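Local coordinates for protein purine nucleoside phosphorylase (Thermus thermophilus, PDB 1ODI) that probably catalyses the phosphorolysis of purine nucleosides, splitting them into the free base and ribose 1-phosphate, at residues M65-A70 and E181-F186; V153-A158 and A177-A182; L85-T90 and A198-S203. One frame throughout, in Å; residues are numbered along the deposited sequence.

Interaction 1: M65-A70 and E181-F186; sequences MGTPSA and EASALF. With ADN (adenosine), chain H.
The carboxylate of E181 is the flat group at the heart of this contact. G66 N donates to its OE1 (2.9 Å, N-H...O 158°), arriving on the anti side and 20° out of the carboxylate plane. The carboxylate faces both ribose hydroxyls, E181 OE1 2.8 Å from adenosine O3' and OE2 2.8 Å from adenosine O2', and OE2 also forms a salt bridge with R87. The ring of F186, further along helix 182-191, has A182 O over one face, off toward the rim. E181 gets to G66 because its chain bends at chi2 (91°), which turns the carboxylate toward the ribose while E181 CG rests 3.8 Å from A70 CB. M65 borders the sugar from the other segment, its CG 3.6 Å from adenosine O3'. With an alanine in place of E181, G66 N and R87 would probably each lose a carboxylate partner, and adenosine O3' would lose this partner too. Nearer the start of helix 182-191, T67 CG2 lies 3.7 Å from A184 CB and equally near S183 OG; T67 OG1 turns elsewhere, to T115 and D113. G66 has backbone angles at which a side chain would jam against the preceding carbonyl O. The contact joins the N-terminal ends of helices 67-79 and 182-191, with G66 and E181 at their N-cap positions. T116 of helix 114-120 packs on S183 and A184, A182 and F186 lean on strand 108-111, and P68 and S69 face M180 and M65 of the second subunit.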
loop_
_atom_site.group_PDB
_atom_site.type_symbol
_atom_site.label_atom_id
_atom_site.label_comp_id
_atom_site.label_asym_id
_atom_site.label_seq_id
_atom_site.Cartn_x
_atom_site.Cartn_y
_atom_site.Cartn_z
ATOM N N MET A 65 -22.764 14.551 -4.554
ATOM C CA MET A 65 -22.314 13.569 -3.571
ATOM C C MET A 65 -20.947 12.986 -3.932
ATOM O O MET A 65 -20.696 12.626 -5.085
ATOM C CB MET A 65 -23.320 12.413 -3.458
ATOM C CG MET A 65 -24.734 12.821 -3.132
ATOM S SD MET A 65 -25.830 11.405 -2.855
ATOM C CE MET A 65 -26.081 10.832 -4.581
ATOM N N GLY A 66 -20.072 12.876 -2.939
ATOM C CA GLY A 66 -18.761 12.304 -3.183
ATOM C C GLY A 66 -17.689 13.348 -3.356
ATOM O O GLY A 66 -17.929 14.395 -3.961
ATOM N N THR A 67 -16.506 13.058 -2.829
ATOM C CA THR A 67 -15.373 13.974 -2.906
ATOM C C THR A 67 -14.942 14.304 -4.331
ATOM O O THR A 67 -14.346 15.352 -4.575
ATOM C CB THR A 67 -14.165 13.414 -2.144
ATOM O OG1 THR A 67 -13.963 12.049 -2.512
ATOM C CG2 THR A 67 -14.391 13.508 -0.640
ATOM N N PRO A 68 -15.223 13.409 -5.292
ATOM C CA PRO A 68 -14.810 13.733 -6.659
ATOM C C PRO A 68 -15.632 14.892 -7.198
ATOM O O PRO A 68 -15.118 15.774 -7.888
ATOM C CB PRO A 68 -15.069 12.431 -7.416
ATOM C CG PRO A 68 -14.830 11.390 -6.361
ATOM C CD PRO A 68 -15.574 11.983 -5.184
ATOM N N SER A 69 -16.919 14.878 -6.873
ATOM C CA SER A 69 -17.839 15.914 -7.310
ATOM C C SER A 69 -17.518 17.193 -6.552
ATOM O O SER A 69 -17.287 18.245 -7.154
ATOM C CB SER A 69 -19.280 15.475 -7.027
ATOM O OG SER A 69 -20.219 16.349 -7.625
ATOM N N ALA A 70 -17.488 17.091 -5.226
ATOM C CA ALA A 70 -17.201 18.241 -4.370
ATOM C C ALA A 70 -15.851 18.891 -4.681
ATOM O O ALA A 70 -15.721 20.116 -4.639
ATOM C CB ALA A 70 -17.257 17.822 -2.892
ATOM N N GLU A 181 -17.830 14.117 1.753
ATOM C CA GLU A 181 -17.271 15.300 1.114
ATOM C C GLU A 181 -16.202 16.039 1.908
ATOM O O GLU A 181 -15.290 16.622 1.322
ATOM C CB GLU A 181 -18.385 16.293 0.745
ATOM C CG GLU A 181 -19.299 15.847 -0.383
ATOM C CD GLU A 181 -20.517 15.097 0.116
ATOM O OE1 GLU A 181 -21.117 14.313 -0.665
ATOM O OE2 GLU A 181 -20.879 15.305 1.291
ATOM N N ALA A 182 -16.299 15.996 3.232
ATOM C CA ALA A 182 -15.384 16.732 4.102
ATOM C C ALA A 182 -13.877 16.638 3.854
ATOM O O ALA A 182 -13.230 17.660 3.608
ATOM C CB ALA A 182 -15.699 16.418 5.568
ATOM N N SER A 183 -13.314 15.437 3.916
ATOM C CA SER A 183 -11.874 15.270 3.719
ATOM C C SER A 183 -11.257 16.100 2.592
ATOM O O SER A 183 -10.242 16.771 2.791
ATOM C CB SER A 183 -11.543 13.796 3.491
ATOM O OG SER A 183 -12.275 13.291 2.391
ATOM N N ALA A 184 -11.859 16.050 1.409
ATOM C CA ALA A 184 -11.336 16.794 0.258
ATOM C C ALA A 184 -11.514 18.305 0.431
ATOM O O ALA A 184 -10.680 19.095 -0.013
ATOM C CB ALA A 184 -12.020 16.319 -1.030
ATOM N N LEU A 185 -12.609 18.704 1.067
ATOM C CA LEU A 185 -12.854 20.119 1.305
ATOM C C LEU A 185 -11.739 20.656 2.204
ATOM O O LEU A 185 -11.177 21.721 1.950
ATOM C CB LEU A 185 -14.207 20.317 1.993
ATOM C CG LEU A 185 -14.460 21.741 2.498
ATOM C CD1 LEU A 185 -14.495 22.697 1.315
ATOM C CD2 LEU A 185 -15.767 21.795 3.281
ATOM N N PHE A 186 -11.424 19.906 3.257
ATOM C CA PHE A 186 -10.388 20.307 4.190
ATOM C C PHE A 186 -9.029 20.344 3.505
ATOM O O PHE A 186 -8.285 21.313 3.656
ATOM C CB PHE A 186 -10.360 19.357 5.389
ATOM C CG PHE A 186 -11.598 19.417 6.239
ATOM C CD1 PHE A 186 -11.840 18.438 7.205
ATOM C CD2 PHE A 186 -12.527 20.442 6.077
ATOM C CE1 PHE A 186 -12.986 18.473 7.998
ATOM C CE2 PHE A 186 -13.687 20.494 6.868
ATOM C CZ PHE A 186 -13.915 19.501 7.831
HETATM O "O5'" ADN H . -26.981 10.304 1.216
HETATM C "C5'" ADN H . -25.570 10.229 1.135
HETATM C "C4'" ADN H . -25.102 11.697 1.173
HETATM O "O4'" ADN H . -25.454 12.414 2.417
HETATM C "C3'" ADN H . -23.590 11.817 1.102
HETATM O "O3'" ADN H . -23.321 12.919 0.213
HETATM C "C2'" ADN H . -23.094 12.090 2.542
HETATM O "O2'" ADN H . -22.242 13.226 2.660
HETATM C "C1'" ADN H . -24.414 12.136 3.373
HETATM N N9 ADN H . -24.722 10.905 4.201
HETATM C C8 ADN H . -25.851 10.762 5.029
HETATM N N7 ADN H . -25.948 9.618 5.657
HETATM C C5 ADN H . -24.813 8.921 5.242
HETATM C C6 ADN H . -24.302 7.591 5.544
HETATM N N6 ADN H . -24.925 6.745 6.370
HETATM N N1 ADN H . -23.121 7.210 4.942
HETATM C C2 ADN H . -22.480 8.066 4.097
HETATM N N3 ADN H . -22.862 9.323 3.740
HETATM C C4 ADN H . -24.038 9.691 4.344
#

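Interaction 2: V153-A158 and A177-A182; sequences VASEDA and AFEMEA. With ADN (adenosine), chain H.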
loop_
_atom_site.group_PDB
_atom_site.type_symbol
_atom_site.label_atom_id
_atom_site.label_comp_id
_atom_site.label_asym_id
_atom_site.label_seq_id
_atom_site.Cartn_x
_atom_site.Cartn_y
_atom_site.Cartn_z
ATOM N N VAL A 153 -15.305 12.907 11.645
ATOM C CA VAL A 153 -16.271 12.257 10.786
ATOM C C VAL A 153 -15.354 11.536 9.828
ATOM O O VAL A 153 -14.140 11.766 9.837
ATOM C CB VAL A 153 -17.155 13.257 10.013
ATOM C CG1 VAL A 153 -18.041 14.016 10.992
ATOM C CG2 VAL A 153 -16.290 14.207 9.179
ATOM N N ALA A 154 -15.912 10.651 9.019
ATOM C CA ALA A 154 -15.104 9.914 8.072
ATOM C C ALA A 154 -15.680 10.108 6.679
ATOM O O ALA A 154 -16.871 9.897 6.455
ATOM C CB ALA A 154 -15.082 8.439 8.449
ATOM N N SER A 155 -14.831 10.537 5.752
ATOM C CA SER A 155 -15.252 10.757 4.374
ATOM C C SER A 155 -14.968 9.492 3.586
ATOM O O SER A 155 -13.812 9.109 3.423
ATOM C CB SER A 155 -14.490 11.937 3.764
ATOM O OG SER A 155 -14.807 13.154 4.422
ATOM N N GLU A 156 -16.028 8.845 3.106
ATOM C CA GLU A 156 -15.898 7.602 2.348
ATOM C C GLU A 156 -16.376 7.729 0.897
ATOM O O GLU A 156 -16.996 8.719 0.516
ATOM C CB GLU A 156 -16.687 6.492 3.036
ATOM C CG GLU A 156 -18.174 6.779 3.135
ATOM C CD GLU A 156 -18.962 5.584 3.638
ATOM O OE1 GLU A 156 -20.193 5.697 3.802
ATOM O OE2 GLU A 156 -18.346 4.525 3.869
ATOM N N ASP A 157 -16.085 6.707 0.100
ATOM C CA ASP A 157 -16.482 6.682 -1.303
ATOM C C ASP A 157 -17.670 5.766 -1.551
ATOM O O ASP A 157 -18.540 6.079 -2.359
ATOM C CB ASP A 157 -15.322 6.204 -2.184
ATOM C CG ASP A 157 -14.334 7.302 -2.506
ATOM O OD1 ASP A 157 -13.252 6.971 -3.032
ATOM O OD2 ASP A 157 -14.633 8.489 -2.245
ATOM N N ALA A 158 -17.701 4.632 -0.855
ATOM C CA ALA A 158 -18.761 3.645 -1.049
ATOM C C ALA A 158 -19.865 3.672 -0.008
ATOM O O ALA A 158 -19.718 3.116 1.080
ATOM C CB ALA A 158 -18.148 2.250 -1.117
ATOM N N ALA A 177 -19.340 9.898 12.698
ATOM C CA ALA A 177 -20.262 9.615 11.605
ATOM C C ALA A 177 -19.568 9.553 10.251
ATOM O O ALA A 177 -18.439 10.025 10.088
ATOM C CB ALA A 177 -21.372 10.670 11.573
ATOM N N PHE A 178 -20.260 8.968 9.281
ATOM C CA PHE A 178 -19.724 8.841 7.946
ATOM C C PHE A 178 -20.457 9.758 7.002
ATOM O O PHE A 178 -21.683 9.857 7.042
ATOM C CB PHE A 178 -19.846 7.402 7.432
ATOM C CG PHE A 178 -18.912 6.441 8.097
ATOM C CD1 PHE A 178 -19.142 6.018 9.404
ATOM C CD2 PHE A 178 -17.771 5.997 7.437
ATOM C CE1 PHE A 178 -18.242 5.166 10.050
ATOM C CE2 PHE A 178 -16.865 5.146 8.073
ATOM C CZ PHE A 178 -17.102 4.731 9.384
ATOM N N GLU A 179 -19.686 10.437 6.161
ATOM C CA GLU A 179 -20.231 11.326 5.156
ATOM C C GLU A 179 -19.306 11.227 3.936
ATOM O O GLU A 179 -18.341 10.457 3.962
ATOM C CB GLU A 179 -20.366 12.747 5.714
ATOM C CG GLU A 179 -19.135 13.307 6.355
ATOM C CD GLU A 179 -18.370 14.179 5.407
ATOM O OE1 GLU A 179 -17.344 13.718 4.872
ATOM O OE2 GLU A 179 -18.812 15.326 5.189
ATOM N N MET A 180 -19.582 11.985 2.878
ATOM C CA MET A 180 -18.792 11.857 1.656
ATOM C C MET A 180 -18.224 13.105 0.987
ATOM O O MET A 180 -18.143 13.150 -0.241
ATOM C CB MET A 180 -19.623 11.101 0.613
ATOM C CG MET A 180 -20.133 9.738 1.071
ATOM S SD MET A 180 -21.358 9.024 -0.068
ATOM C CE MET A 180 -20.322 8.626 -1.487
ATOM N N GLU A 181 -17.830 14.117 1.753
ATOM C CA GLU A 181 -17.271 15.300 1.114
ATOM C C GLU A 181 -16.202 16.039 1.908
ATOM O O GLU A 181 -15.290 16.622 1.322
ATOM C CB GLU A 181 -18.385 16.293 0.745
ATOM C CG GLU A 181 -19.299 15.847 -0.383
ATOM C CD GLU A 181 -20.517 15.097 0.116
ATOM O OE1 GLU A 181 -21.117 14.313 -0.665
ATOM O OE2 GLU A 181 -20.879 15.305 1.291
ATOM N N ALA A 182 -16.299 15.996 3.232
ATOM C CA ALA A 182 -15.384 16.732 4.102
ATOM C C ALA A 182 -13.877 16.638 3.854
ATOM O O ALA A 182 -13.230 17.660 3.608
ATOM C CB ALA A 182 -15.699 16.418 5.568
HETATM O "O5'" ADN H . -26.981 10.304 1.216
HETATM C "C5'" ADN H . -25.570 10.229 1.135
HETATM C "C4'" ADN H . -25.102 11.697 1.173
HETATM O "O4'" ADN H . -25.454 12.414 2.417
HETATM C "C3'" ADN H . -23.590 11.817 1.102
HETATM O "O3'" ADN H . -23.321 12.919 0.213
HETATM C "C2'" ADN H . -23.094 12.090 2.542
HETATM O "O2'" ADN H . -22.242 13.226 2.660
HETATM C "C1'" ADN H . -24.414 12.136 3.373
HETATM N N9 ADN H . -24.722 10.905 4.201
HETATM C C8 ADN H . -25.851 10.762 5.029
HETATM N N7 ADN H . -25.948 9.618 5.657
HETATM C C5 ADN H . -24.813 8.921 5.242
HETATM C C6 ADN H . -24.302 7.591 5.544
HETATM N N6 ADN H . -24.925 6.745 6.370
HETATM N N1 ADN H . -23.121 7.210 4.942
HETATM C C2 ADN H . -22.480 8.066 4.097
HETATM N N3 ADN H . -22.862 9.323 3.740
HETATM C C4 ADN H . -24.038 9.691 4.344
#
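E179 is the side chain to trace against V153 and S155. Its CB lies 3.6 Å from adenosine O2', and CG, held between the backbone N and the carbonyl carbon (chi1 51°), passes V153 CG2 at 4.1 Å. A bend at chi2 then swings the carboxylate toward the start of the next helix. There E179 OE1 takes a hydrogen bond from S155 OG (2.6 Å), which meets it almost head-on along the C-O bond; A182 N uses the syn lone pair of the same oxygen, and E181 N comes from above the carboxylate plane. Three donors therefore grip one buried oxygen, while E179 OE2 forms a salt bridge with R87. S155 OG, in turn, accepts from S183 N.

The backbones run as a parallel ladder: A154 N to A177 O, E179 N to A154 O, and E156 N to E179 O. On the sheet face away from E179, A154 CB sits over the F178 ring, 4.1 Å from its centroid and 27° off the normal, in a CH-pi contact; the W170 ring meets F178 steeply.

Past the strands, M180 N donates to adenosine O2' (2.9 Å). M180 SD lies 3.8 Å from adenosine C3', and the bend at chi3 turns M180 CE to 3.2 Å from D157 O. E156 reaches out straight, putting OE1 3.3 Å from adenosine C2, while its OE2 bonds to T162.

This is a beta-alpha-beta unit, strands 152-155 and 175-179 joined through helix 164-171, whose C-terminal strand ends line the nucleoside pocket, consistent with the purine nucleoside phosphorylase family.

Interaction 3: L85-T90 and A198-S203; sequences LVRVGT and AILAVS. With ADN (adenosine), chain H; SO4 (sulfate ion), chain G.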
loop_
_atom_site.group_PDB
_atom_site.type_symbol
_atom_site.label_atom_id
_atom_site.label_comp_id
_atom_site.label_asym_id
_atom_site.label_seq_id
_atom_site.Cartn_x
_atom_site.Cartn_y
_atom_site.Cartn_z
ATOM N N LEU A 85 -15.490 28.706 2.897
ATOM C CA LEU A 85 -16.434 27.676 2.451
ATOM C C LEU A 85 -16.792 26.712 3.572
ATOM O O LEU A 85 -15.930 26.012 4.103
ATOM C CB LEU A 85 -15.848 26.885 1.279
ATOM C CG LEU A 85 -15.375 27.693 0.069
ATOM C CD1 LEU A 85 -14.055 28.378 0.398
ATOM C CD2 LEU A 85 -15.187 26.770 -1.131
ATOM N N VAL A 86 -18.068 26.682 3.933
ATOM C CA VAL A 86 -18.518 25.801 4.995
ATOM C C VAL A 86 -19.552 24.812 4.492
ATOM O O VAL A 86 -20.636 25.195 4.055
ATOM C CB VAL A 86 -19.135 26.589 6.169
ATOM C CG1 VAL A 86 -19.704 25.627 7.194
ATOM C CG2 VAL A 86 -18.086 27.481 6.809
ATOM N N ARG A 87 -19.200 23.534 4.557
ATOM C CA ARG A 87 -20.091 22.474 4.132
ATOM C C ARG A 87 -21.202 22.285 5.164
ATOM O O ARG A 87 -20.944 22.172 6.362
ATOM C CB ARG A 87 -19.293 21.169 3.947
ATOM C CG ARG A 87 -20.124 19.885 3.956
ATOM C CD ARG A 87 -19.292 18.653 3.575
ATOM N NE ARG A 87 -19.954 17.415 3.974
ATOM C CZ ARG A 87 -21.162 17.036 3.557
ATOM N NH1 ARG A 87 -21.848 17.793 2.706
ATOM N NH2 ARG A 87 -21.709 15.920 4.029
ATOM N N VAL A 88 -22.442 22.294 4.690
ATOM C CA VAL A 88 -23.596 22.066 5.549
ATOM C C VAL A 88 -24.268 20.817 4.999
ATOM O O VAL A 88 -25.122 20.904 4.120
ATOM C CB VAL A 88 -24.598 23.248 5.506
ATOM C CG1 VAL A 88 -24.108 24.378 6.401
ATOM C CG2 VAL A 88 -24.774 23.746 4.072
ATOM N N GLY A 89 -23.868 19.650 5.500
ATOM C CA GLY A 89 -24.450 18.411 5.007
ATOM C C GLY A 89 -25.074 17.511 6.054
ATOM O O GLY A 89 -25.389 17.939 7.162
ATOM N N THR A 90 -25.273 16.252 5.692
ATOM C CA THR A 90 -25.839 15.279 6.614
ATOM C C THR A 90 -24.847 14.127 6.708
ATOM O O THR A 90 -23.943 14.028 5.884
ATOM C CB THR A 90 -27.201 14.753 6.112
ATOM O OG1 THR A 90 -27.024 14.066 4.871
ATOM C CG2 THR A 90 -28.167 15.910 5.892
ATOM N N ALA A 198 -16.872 22.503 8.314
ATOM C CA ALA A 198 -17.952 21.573 8.020
ATOM C C ALA A 198 -18.850 21.345 9.215
ATOM O O ALA A 198 -18.379 21.159 10.327
ATOM C CB ALA A 198 -17.385 20.240 7.533
ATOM N N ILE A 199 -20.153 21.388 8.982
ATOM C CA ILE A 199 -21.115 21.142 10.038
ATOM C C ILE A 199 -22.137 20.174 9.464
ATOM O O ILE A 199 -22.600 20.322 8.325
ATOM C CB ILE A 199 -21.781 22.455 10.532
ATOM C CG1 ILE A 199 -22.744 22.139 11.676
ATOM C CG2 ILE A 199 -22.471 23.171 9.384
ATOM C CD1 ILE A 199 -23.325 23.373 12.337
ATOM N N LEU A 200 -22.474 19.160 10.247
ATOM C CA LEU A 200 -23.389 18.137 9.778
ATOM C C LEU A 200 -24.577 17.873 10.676
ATOM O O LEU A 200 -24.534 18.095 11.887
ATOM C CB LEU A 200 -22.606 16.841 9.592
ATOM C CG LEU A 200 -21.324 17.050 8.793
ATOM C CD1 LEU A 200 -20.201 16.240 9.390
ATOM C CD2 LEU A 200 -21.569 16.682 7.351
ATOM N N ALA A 201 -25.641 17.385 10.057
ATOM C CA ALA A 201 -26.858 17.030 10.765
ATOM C C ALA A 201 -27.040 15.533 10.538
ATOM O O ALA A 201 -27.205 15.086 9.406
ATOM C CB ALA A 201 -28.041 17.794 10.196
ATOM N N VAL A 202 -26.978 14.755 11.609
ATOM C CA VAL A 202 -27.147 13.316 11.491
ATOM C C VAL A 202 -28.535 13.052 10.921
ATOM O O VAL A 202 -29.538 13.503 11.485
ATOM C CB VAL A 202 -27.027 12.634 12.861
ATOM C CG1 VAL A 202 -27.152 11.134 12.701
ATOM C CG2 VAL A 202 -25.698 13.004 13.509
ATOM N N SER A 203 -28.597 12.334 9.802
ATOM C CA SER A 203 -29.884 12.034 9.174
ATOM C C SER A 203 -30.256 10.559 9.289
ATOM O O SER A 203 -31.373 10.158 8.954
ATOM C CB SER A 203 -29.863 12.449 7.702
ATOM O OG SER A 203 -28.784 11.841 7.025
HETATM O "O5'" ADN H . -26.981 10.304 1.216
HETATM C "C5'" ADN H . -25.570 10.229 1.135
HETATM C "C4'" ADN H . -25.102 11.697 1.173
HETATM O "O4'" ADN H . -25.454 12.414 2.417
HETATM C "C3'" ADN H . -23.590 11.817 1.102
HETATM O "O3'" ADN H . -23.321 12.919 0.213
HETATM C "C2'" ADN H . -23.094 12.090 2.542
HETATM O "O2'" ADN H . -22.242 13.226 2.660
HETATM C "C1'" ADN H . -24.414 12.136 3.373
HETATM N N9 ADN H . -24.722 10.905 4.201
HETATM C C8 ADN H . -25.851 10.762 5.029
HETATM N N7 ADN H . -25.948 9.618 5.657
HETATM C C5 ADN H . -24.813 8.921 5.242
HETATM C C6 ADN H . -24.302 7.591 5.544
HETATM N N6 ADN H . -24.925 6.745 6.370
HETATM N N1 ADN H . -23.121 7.210 4.942
HETATM C C2 ADN H . -22.480 8.066 4.097
HETATM N N3 ADN H . -22.862 9.323 3.740
HETATM C C4 ADN H . -24.038 9.691 4.344
HETATM S S SO4 G . -25.262 15.924 2.011
HETATM O O1 SO4 G . -24.202 15.445 2.915
HETATM O O2 SO4 G . -25.142 17.382 1.847
HETATM O O3 SO4 G . -26.579 15.588 2.586
HETATM O O4 SO4 G . -25.127 15.281 0.691
HETATM O O HOH W 1 -29.142 12.287 4.313
#
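R87 lays its guanidinium obliquely against L200, whose CD2 is 3.4 Å from R87 NH2. The R87 chain, extended from CG to NE, brings the guanidinium edge to the sulfate: R87 NH2 donates to sulfate O1 (2.8 Å, 167°), and NH1 adds only weak bonds. R87 NE is held by E179, which fixes how the group is turned. Two residues on, G89 has no side chain; a CB there would run into R87 NH1. T90 grips the anion twice, through its backbone N to sulfate O1 (3.1 Å) and its OG1 to sulfate O3 (2.8 Å). A water joins T90 OG1 to S203 OG, 2.8 Å from each.

The strands run parallel, 15° apart, with I199 N bonded to R87 O, G89 N to I199 O and A201 N to G89 O. On the sheet face opposite R87 and L200, V88 CG1 meets I199 CG2 at 3.6 Å, and M224 of helix 214-234 packs on both.

G21 and R25 of the same chain and R44 of the second subunit also bind the sulfate. An anion held beside the nucleoside and beside two central parallel strands is consistent with the phosphate site of the phosphorylase superfamily.

Following the chain, 65-70 opens interaction 1 and 85-90 soon after opens interaction 3. Next comes 153-158, and interaction 2 closes a short loop when strand 175-179 returns beside it. The chain runs straight on into 181-186, which closes interaction 1; E181 and A182 belong to both. Last, 198-203 closes interaction 3. Interactions 1 and 3 therefore cross, whereas interaction 2 nests within the loop of interaction 3. Together they tie the starts of helices 67-79 and 182-191 to the central sheet. Packing of L185 on R87 and of V153 on L200 joins neighbouring contacts, and all three border the same adenosine.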